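Side-chain contact in putative DNA-binding protein (Ralstonia eutropha, PDB 2OBP), which probably binds DNA through a compact winged-helix-like fold: residues A[19-24]-A[54-59]. Sequence-based numbering, arbitrary orientation.
Sequences VEVLLV and RRVLTQ
Val21 and Val56 meet through matching torsions: in each, CG1 stands anti to the backbone N (chi1 173° and 166°), and the two side chains slide past each other in opposite directions. They join the first helix of a winged-helix-like fold, 16-28, to helix 50-62, which follows helix 39-46 and leads into the two-stranded antiparallel hairpin, the position of a recognition helix in such domains. CG1 of Val56 is the methyl that does the work. It reaches the branch point of Val21, 3.7 Å from CB, and lies equally near Val21 CG2, with Val21 CG1 only slightly farther off. The methyl therefore sits against the forked end of the opposing valine instead of meeting a single methyl head-on. Leu57 comes in beside it, crossing Val21 at about a right angle, and its CD2 lies 4.0 Å from Val21 CG1. All three residues are buried, and their contact is purely apolar. Leu53 and Leu60 of helix 50-62 also touch Val21, as does Leu48, while Leu39 of helix 39-46 packs on Leu57, which brings helix 39-46 into the same core. The other methyl of Val56, CG2, faces the guanidinium of Arg55, 3.6 Å from its plane and over its centre. That flat group is held by a salt bridge from NH1 to Asp15 and by a hydrogen bond within its own helix, in which Arg55 NH1 donates to Gln59 OE1 at 2.8 Å, with the acceptor close to the guanidinium plane and an N-H...O angle of 157°.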
loop_
_atom_site.group_PDB
_atom_site.type_symbol
_atom_site.label_atom_id
_atom_site.label_comp_id
_atom_site.label_asym_id
_atom_site.label_seq_id
_atom_site.Cartn_x
_atom_site.Cartn_y
_atom_site.Cartn_z
ATOM N N VAL A 19 -1.112 9.396 1.195
ATOM C CA VAL A 19 -1.653 9.208 2.532
ATOM C C VAL A 19 -2.710 8.105 2.557
ATOM O O VAL A 19 -2.675 7.251 3.424
ATOM C CB VAL A 19 -2.252 10.531 3.100
ATOM C CG1 VAL A 19 -2.972 10.248 4.428
ATOM C CG2 VAL A 19 -1.156 11.587 3.243
ATOM N N GLU A 20 -3.630 8.111 1.601
ATOM C CA GLU A 20 -4.726 7.159 1.613
ATOM C C GLU A 20 -4.237 5.717 1.422
ATOM O O GLU A 20 -4.701 4.790 2.104
ATOM C CB GLU A 20 -5.779 7.501 0.578
ATOM C CG GLU A 20 -7.106 6.786 0.830
ATOM C CD GLU A 20 -7.801 7.208 2.123
ATOM O OE1 GLU A 20 -7.474 8.284 2.677
ATOM O OE2 GLU A 20 -8.669 6.445 2.591
ATOM N N VAL A 21 -3.289 5.531 0.511
ATOM C CA VAL A 21 -2.704 4.233 0.318
ATOM C C VAL A 21 -1.965 3.771 1.578
ATOM O O VAL A 21 -2.045 2.588 1.933
ATOM C CB VAL A 21 -1.795 4.198 -0.942
ATOM C CG1 VAL A 21 -1.029 2.857 -1.051
ATOM C CG2 VAL A 21 -2.661 4.434 -2.182
ATOM N N LEU A 22 -1.189 4.651 2.239
ATOM C CA LEU A 22 -0.551 4.274 3.500
ATOM C C LEU A 22 -1.558 3.838 4.564
ATOM O O LEU A 22 -1.348 2.839 5.246
ATOM C CB LEU A 22 0.289 5.447 4.053
ATOM C CG LEU A 22 1.634 5.666 3.350
ATOM C CD1 LEU A 22 2.233 7.003 3.881
ATOM C CD2 LEU A 22 2.589 4.562 3.659
ATOM N N LEU A 23 -2.658 4.574 4.673
ATOM C CA LEU A 23 -3.733 4.205 5.607
ATOM C C LEU A 23 -4.368 2.861 5.291
ATOM O O LEU A 23 -4.608 2.060 6.198
ATOM C CB LEU A 23 -4.793 5.295 5.629
ATOM C CG LEU A 23 -4.447 6.537 6.416
ATOM C CD1 LEU A 23 -5.507 7.570 6.091
ATOM C CD2 LEU A 23 -4.446 6.189 7.909
ATOM N N VAL A 24 -4.648 2.608 4.010
ATOM C CA VAL A 24 -5.253 1.340 3.617
ATOM C C VAL A 24 -4.287 0.172 3.885
ATOM O O VAL A 24 -4.691 -0.868 4.410
ATOM C CB VAL A 24 -5.687 1.375 2.142
ATOM C CG1 VAL A 24 -6.017 0.009 1.620
ATOM C CG2 VAL A 24 -6.865 2.323 1.980
ATOM N N ARG A 54 -0.998 2.451 -8.853
ATOM C CA ARG A 54 0.306 1.959 -9.334
ATOM C C ARG A 54 1.420 2.993 -9.200
ATOM O O ARG A 54 2.542 2.657 -8.833
ATOM C CB ARG A 54 0.211 1.430 -10.757
ATOM C CG ARG A 54 -0.569 0.094 -10.851
ATOM C CD ARG A 54 -0.439 -0.523 -12.191
ATOM N NE ARG A 54 -1.326 -1.685 -12.390
ATOM C CZ ARG A 54 -1.005 -2.955 -12.120
ATOM N NH1 ARG A 54 0.175 -3.281 -11.596
ATOM N NH2 ARG A 54 -1.886 -3.919 -12.376
ATOM N N ARG A 55 1.082 4.263 -9.454
ATOM C CA ARG A 55 2.030 5.347 -9.323
ATOM C C ARG A 55 2.480 5.485 -7.866
ATOM O O ARG A 55 3.669 5.564 -7.562
ATOM C CB ARG A 55 1.362 6.652 -9.840
ATOM C CG ARG A 55 2.243 7.906 -9.865
ATOM C CD ARG A 55 2.266 8.634 -8.553
ATOM N NE ARG A 55 0.999 9.314 -8.231
ATOM C CZ ARG A 55 0.749 10.014 -7.122
ATOM N NH1 ARG A 55 1.641 10.143 -6.169
ATOM N NH2 ARG A 55 -0.429 10.619 -6.985
ATOM N N VAL A 56 1.495 5.531 -6.981
ATOM C CA VAL A 56 1.755 5.649 -5.549
ATOM C C VAL A 56 2.586 4.453 -5.031
ATOM O O VAL A 56 3.574 4.621 -4.292
ATOM C CB VAL A 56 0.441 5.785 -4.755
ATOM C CG1 VAL A 56 0.672 5.559 -3.270
ATOM C CG2 VAL A 56 -0.258 7.161 -5.025
ATOM N N LEU A 57 2.229 3.243 -5.451
ATOM C CA LEU A 57 2.993 2.072 -4.996
ATOM C C LEU A 57 4.394 2.081 -5.525
ATOM O O LEU A 57 5.294 1.605 -4.854
ATOM C CB LEU A 57 2.300 0.762 -5.368
ATOM C CG LEU A 57 0.972 0.465 -4.632
ATOM C CD1 LEU A 57 0.277 -0.791 -5.227
ATOM C CD2 LEU A 57 1.210 0.287 -3.125
ATOM N N THR A 58 4.598 2.495 -6.774
ATOM C CA THR A 58 5.949 2.597 -7.280
ATOM C C THR A 58 6.773 3.525 -6.394
ATOM O O THR A 58 7.928 3.265 -6.075
ATOM C CB THR A 58 5.996 3.056 -8.748
ATOM O OG1 THR A 58 5.412 2.003 -9.565
ATOM C CG2 THR A 58 7.433 3.345 -9.184
ATOM N N GLN A 59 6.177 4.645 -6.001
ATOM C CA GLN A 59 6.867 5.604 -5.147
ATOM C C GLN A 59 7.107 5.060 -3.744
ATOM O O GLN A 59 8.171 5.288 -3.168
ATOM C CB GLN A 59 6.059 6.908 -5.079
ATOM C CG GLN A 59 6.061 7.679 -6.412
ATOM C CD GLN A 59 5.111 8.869 -6.447
ATOM O OE1 GLN A 59 4.139 8.907 -5.680
ATOM N NE2 GLN A 59 5.406 9.860 -7.317
#